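Local coordinates for protein apical membrane antigen AMA1 (Toxoplasma gondii ME49, PDB 4YIV) that plays an essential role in host cell invasion as part of the moving junction formed between the parasite's apical tip and the target cell membrane, at residues Gln231-Gly235 with Tyr236-Val240; Trp241-Gly244 with Arg245-Tyr249. All blocks are in the same frame, centred on the assembly; numbering follows the deposited sequence.

Contact 1 of 2, residues Gln231-Gly235 with Tyr236-Val240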
loop_
_atom_site.group_PDB
_atom_site.type_symbol
_atom_site.label_atom_id
_atom_site.label_comp_id
_atom_site.label_asym_id
_atom_site.label_seq_id
_atom_site.Cartn_x
_atom_site.Cartn_y
_atom_site.Cartn_z
ATOM N N GLN A 231 2.201 -9.059 -1.759
ATOM C CA GLN A 231 3.588 -9.372 -2.096
ATOM C C GLN A 231 3.960 -9.123 -3.566
ATOM O O GLN A 231 3.115 -9.156 -4.465
ATOM C CB GLN A 231 3.878 -10.837 -1.765
ATOM C CG GLN A 231 4.444 -11.051 -0.357
ATOM C CD GLN A 231 3.515 -10.546 0.730
ATOM O OE1 GLN A 231 3.756 -9.516 1.374
ATOM N NE2 GLN A 231 2.430 -11.258 0.919
ATOM N N ALA A 232 5.233 -8.851 -3.783
ATOM C CA ALA A 232 5.825 -8.835 -5.127
ATOM C C ALA A 232 5.602 -10.195 -5.821
ATOM O O ALA A 232 5.433 -11.234 -5.169
ATOM C CB ALA A 232 7.291 -8.524 -5.036
ATOM N N LEU A 233 5.573 -10.182 -7.139
ATOM C CA LEU A 233 5.342 -11.401 -7.913
ATOM C C LEU A 233 6.568 -11.701 -8.756
ATOM O O LEU A 233 6.852 -11.023 -9.746
ATOM C CB LEU A 233 4.090 -11.257 -8.794
ATOM C CG LEU A 233 3.788 -12.369 -9.811
ATOM C CD1 LEU A 233 3.384 -13.633 -9.103
ATOM C CD2 LEU A 233 2.687 -11.959 -10.769
ATOM N N ARG A 234 7.290 -12.740 -8.355
ATOM C CA ARG A 234 8.562 -13.078 -8.972
ATOM C C ARG A 234 8.321 -13.887 -10.231
ATOM O O ARG A 234 7.439 -14.741 -10.236
ATOM C CB ARG A 234 9.439 -13.878 -7.988
ATOM C CG ARG A 234 10.831 -14.170 -8.497
ATOM C CD ARG A 234 11.731 -14.731 -7.404
ATOM N NE ARG A 234 11.195 -15.969 -6.845
ATOM C CZ ARG A 234 11.555 -17.197 -7.218
ATOM N NH1 ARG A 234 12.481 -17.385 -8.154
ATOM N NH2 ARG A 234 10.984 -18.248 -6.639
ATOM N N GLY A 235 9.088 -13.610 -11.289
ATOM C CA GLY A 235 9.121 -14.461 -12.474
ATOM C C GLY A 235 8.054 -14.205 -13.523
ATOM O O GLY A 235 7.861 -14.994 -14.454
ATOM N N TYR A 236 7.358 -13.083 -13.399
ATOM C CA TYR A 236 6.305 -12.744 -14.351
ATOM C C TYR A 236 6.280 -11.227 -14.544
ATOM O O TYR A 236 6.572 -10.496 -13.592
ATOM C CB TYR A 236 4.939 -13.217 -13.865
ATOM C CG TYR A 236 4.741 -14.726 -13.830
ATOM C CD1 TYR A 236 4.241 -15.420 -14.933
ATOM C CD2 TYR A 236 5.018 -15.446 -12.679
ATOM C CE1 TYR A 236 4.044 -16.809 -14.881
ATOM C CE2 TYR A 236 4.823 -16.819 -12.622
ATOM C CZ TYR A 236 4.341 -17.495 -13.722
ATOM O OH TYR A 236 4.159 -18.858 -13.641
ATOM N N ARG A 237 5.967 -10.797 -15.774
ATOM C CA ARG A 237 5.641 -9.398 -16.109
ATOM C C ARG A 237 4.153 -9.207 -16.181
ATOM O O ARG A 237 3.447 -10.006 -16.812
ATOM C CB ARG A 237 6.222 -8.998 -17.457
ATOM C CG ARG A 237 7.690 -9.144 -17.582
ATOM C CD ARG A 237 8.118 -8.758 -19.008
ATOM N NE ARG A 237 9.560 -8.867 -19.197
ATOM C CZ ARG A 237 10.211 -8.384 -20.241
ATOM N NH1 ARG A 237 11.519 -8.537 -20.311
ATOM N NH2 ARG A 237 9.557 -7.722 -21.189
ATOM N N PHE A 238 3.663 -8.143 -15.546
ATOM C CA PHE A 238 2.279 -7.764 -15.677
ATOM C C PHE A 238 2.002 -7.483 -17.153
ATOM O O PHE A 238 2.875 -6.993 -17.868
ATOM C CB PHE A 238 1.957 -6.505 -14.851
ATOM C CG PHE A 238 1.822 -6.726 -13.379
ATOM C CD1 PHE A 238 1.290 -7.894 -12.860
ATOM C CD2 PHE A 238 2.202 -5.717 -12.499
ATOM C CE1 PHE A 238 1.140 -8.053 -11.495
ATOM C CE2 PHE A 238 2.061 -5.879 -11.116
ATOM C CZ PHE A 238 1.528 -7.032 -10.617
ATOM N N GLY A 239 0.787 -7.779 -17.587
ATOM C CA GLY A 239 0.387 -7.508 -18.951
ATOM C C GLY A 239 -1.105 -7.353 -19.120
ATOM O O GLY A 239 -1.885 -7.546 -18.182
ATOM N N VAL A 240 -1.501 -7.006 -20.346
ATOM C CA VAL A 240 -2.904 -6.841 -20.703
ATOM C C VAL A 240 -3.249 -7.684 -21.939
ATOM O O VAL A 240 -2.485 -7.736 -22.903
ATOM C CB VAL A 240 -3.249 -5.371 -20.997
ATOM C CG1 VAL A 240 -2.958 -4.511 -19.765
ATOM C CG2 VAL A 240 -2.445 -4.879 -22.175
#

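Contact 2 of 2, residues Trp241-Gly244 with Arg245-Tyr249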
loop_
_atom_site.group_PDB
_atom_site.type_symbol
_atom_site.label_atom_id
_atom_site.label_comp_id
_atom_site.label_asym_id
_atom_site.label_seq_id
_atom_site.Cartn_x
_atom_site.Cartn_y
_atom_site.Cartn_z
ATOM N N TRP A 241 -4.407 -8.321 -21.899
ATOM C CA TRP A 241 -4.820 -9.200 -22.989
ATOM C C TRP A 241 -5.333 -8.364 -24.157
ATOM O O TRP A 241 -6.354 -7.682 -24.041
ATOM C CB TRP A 241 -5.898 -10.175 -22.514
ATOM C CG TRP A 241 -6.169 -11.291 -23.502
ATOM C CD1 TRP A 241 -7.268 -11.430 -24.314
ATOM C CD2 TRP A 241 -5.320 -12.411 -23.785
ATOM N NE1 TRP A 241 -7.149 -12.564 -25.078
ATOM C CE2 TRP A 241 -5.963 -13.184 -24.774
ATOM C CE3 TRP A 241 -4.078 -12.837 -23.296
ATOM C CZ2 TRP A 241 -5.410 -14.358 -25.276
ATOM C CZ3 TRP A 241 -3.527 -14.005 -23.798
ATOM C CH2 TRP A 241 -4.192 -14.750 -24.778
ATOM N N LYS A 242 -4.610 -8.415 -25.274
ATOM C CA LYS A 242 -4.976 -7.665 -26.471
ATOM C C LYS A 242 -4.629 -8.441 -27.743
ATOM O O LYS A 242 -3.557 -9.053 -27.837
ATOM C CB LYS A 242 -4.278 -6.302 -26.474
ATOM C CG LYS A 242 -5.076 -5.190 -25.766
ATOM C CD LYS A 242 -4.246 -3.921 -25.499
ATOM C CE LYS A 242 -3.458 -3.421 -26.727
ATOM N NZ LYS A 242 -4.292 -3.039 -27.907
ATOM N N LYS A 243 -5.548 -8.421 -28.713
ATOM C CA LYS A 243 -5.341 -9.116 -29.988
ATOM C C LYS A 243 -4.956 -10.576 -29.760
ATOM O O LYS A 243 -3.937 -11.058 -30.272
ATOM C CB LYS A 243 -4.261 -8.406 -30.805
ATOM C CG LYS A 243 -4.596 -6.952 -31.138
ATOM C CD LYS A 243 -3.386 -6.188 -31.719
ATOM C CE LYS A 243 -2.359 -5.795 -30.637
ATOM N NZ LYS A 243 -1.047 -5.307 -31.186
ATOM N N GLY A 244 -5.757 -11.258 -28.949
ATOM C CA GLY A 244 -5.546 -12.659 -28.657
ATOM C C GLY A 244 -4.206 -13.040 -28.063
ATOM O O GLY A 244 -3.805 -14.197 -28.178
ATOM N N ARG A 245 -3.500 -12.108 -27.423
ATOM C CA ARG A 245 -2.303 -12.507 -26.679
ATOM C C ARG A 245 -2.019 -11.579 -25.495
ATOM O O ARG A 245 -2.706 -10.577 -25.299
ATOM C CB ARG A 245 -1.088 -12.574 -27.604
ATOM C CG ARG A 245 -0.720 -11.297 -28.296
ATOM C CD ARG A 245 0.537 -11.501 -29.136
ATOM N NE ARG A 245 1.051 -10.240 -29.677
ATOM C CZ ARG A 245 2.129 -9.595 -29.226
ATOM N NH1 ARG A 245 2.849 -10.084 -28.223
ATOM N NH2 ARG A 245 2.499 -8.449 -29.782
ATOM N N CYS A 246 -1.018 -11.931 -24.695
ATOM C CA CYS A 246 -0.721 -11.132 -23.509
ATOM C C CYS A 246 0.401 -10.181 -23.838
ATOM O O CYS A 246 1.522 -10.602 -24.147
ATOM C CB CYS A 246 -0.341 -11.996 -22.295
ATOM S SG CYS A 246 -0.155 -10.957 -20.784
ATOM N N LEU A 247 0.091 -8.889 -23.799
ATOM C CA LEU A 247 1.111 -7.864 -24.020
ATOM C C LEU A 247 1.613 -7.349 -22.672
ATOM O O LEU A 247 0.849 -6.738 -21.905
ATOM C CB LEU A 247 0.569 -6.692 -24.832
ATOM C CG LEU A 247 -0.161 -6.932 -26.159
ATOM C CD1 LEU A 247 -0.126 -5.675 -26.981
ATOM C CD2 LEU A 247 0.449 -8.046 -26.922
ATOM N N ASP A 248 2.880 -7.577 -22.377
ATOM C CA ASP A 248 3.407 -7.009 -21.154
ATOM C C ASP A 248 3.547 -5.515 -21.387
ATOM O O ASP A 248 3.476 -5.056 -22.521
ATOM C CB ASP A 248 4.730 -7.628 -20.727
ATOM C CG ASP A 248 5.901 -7.275 -21.640
ATOM O OD1 ASP A 248 6.380 -6.116 -21.627
ATOM O OD2 ASP A 248 6.403 -8.190 -22.325
ATOM N N TYR A 249 3.766 -4.766 -20.309
ATOM C CA TYR A 249 3.689 -3.323 -20.392
ATOM C C TYR A 249 4.674 -2.699 -21.388
ATOM O O TYR A 249 4.412 -1.611 -21.902
ATOM C CB TYR A 249 3.923 -2.715 -19.024
ATOM C CG TYR A 249 2.857 -2.966 -17.977
ATOM C CD1 TYR A 249 1.540 -3.249 -18.314
ATOM C CD2 TYR A 249 3.185 -2.867 -16.624
ATOM C CE1 TYR A 249 0.601 -3.455 -17.358
ATOM C CE2 TYR A 249 2.245 -3.058 -15.663
ATOM C CZ TYR A 249 0.971 -3.359 -16.017
ATOM O OH TYR A 249 0.059 -3.531 -15.010
#

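Contact 1 of 2, residues Gln231-Gly235 with Tyr236-Val240
A corner between two antiparallel sheets is turned here: strand 233-234, an outer strand of a five-stranded sheet, leads into the corner, Gly235 bends the chain, and Tyr236 starts the central strand of a three-stranded one. Gly235 makes the bend with a positive phi of 85°, a conformation that glycine adopts readily. Across the corner the side chains of Leu233 and Tyr236 meet at a slant, with Leu233 CD2 placed 4.0 Å from Tyr236 CB and Leu233 CD1 oblique to the Tyr236 ring. The CD2 methyl also touches the Phe238 ring, Leu233 CD2 lying 4.3 Å from Phe238 CE1. Leu233 reaches both because its CG stands opposite the backbone N (chi1 172°), which carries the isobutyl group across the inside of the bend. In Tyr236 the ring swings to the backbone N side (chi1 -68°) and therefore lies back over the preceding peptide. Gly235 O sits over one ring face, 3.2 Å from Tyr236 CG, whereas Arg234 O comes up near the ring plane at the edge, 4.1 Å from Tyr236 CE2. The corner is thus packed by the Leu233 methyls, the backbone of the bend and two aromatic rings. The phenol hydroxyl points on to Ile393 O, with which it is hydrogen-bonded, fixing the far end of the ring. Phe238 meets Phe27 in an edge-to-face pair, and Leu233, Tyr236 and Phe238 all touch Leu323 of strand 322-326. Backbone bonds of Gly235 to both Asp326 and Ala329 tie the corner to the connection between strand 322-326 of the three-stranded sheet and strand 329-333 of the five-stranded sheet.

Contact 2 of 2, residues Trp241-Gly244 with Arg245-Tyr249
Chi1 of Trp241 is near trans (-168°), which sends the indole out beside its own carbonyl carbon to fold across the hairpin and lie flat against the other strand, while chi1 of Arg245 (60°) sets Arg245 CG beside the turn, 3.6 Å from Lys242 O, before the chain runs extended to NE. One indole face is covered by backbone near Gly244 and Arg245, with Trp241 CE3 only 3.3 Å from Arg245 C. The six-membered ring also meets the disulfide cysteine, Trp241 CE3 lying 4.0 Å from Cys246 CB. Lys242 and Arg245 close a type I' turn as a hydrogen-bonded antiparallel pair, and Lys243 and Gly244 at its tip both have positive phi. Lys242 N donates to Arg245 O at 2.9 Å, and Arg245 N returns a bond to Lys242 O at 3.1 Å. Leu247 CD2 rests over the centre of the Arg245 guanidinium, 3.2 Å from its plane, and its other methyl, Leu247 CD1, meets Lys242 CE at 4.0 Å. Salt bridges to Glu251 and Asp377 and a hydrogen bond to Ser397 hold the guanidinium. Cys246 is disulfide-bonded to Cys322, joining edge strand 245-248 to the start of strand 322-326 across central strand 236-242, while strand 384-389 supplies Gln384 against Trp241 and Arg245.

How the contacts relate
The two contacts follow each other along the chain, contact 1 closing before contact 2 opens; their centres are about 14 Å apart and both use strand 236-242. At contact 1 the chain passes from strand 233-234 of the five-stranded sheet into strand 236-242 of the three-stranded one; contact 2 is the hairpin by which it turns back into strand 245-248. Between them Val240 N and Leu247 O, 2.8 Å apart, form a probable hydrogen bond, Phe238 packs on Tyr249, and Arg237 and Asp248 make a long, weak ion pair. Together they build two strands of the smaller sheet, and all four segments belong to the AMA1 family region (PAN clan) of this ectodomain fragment.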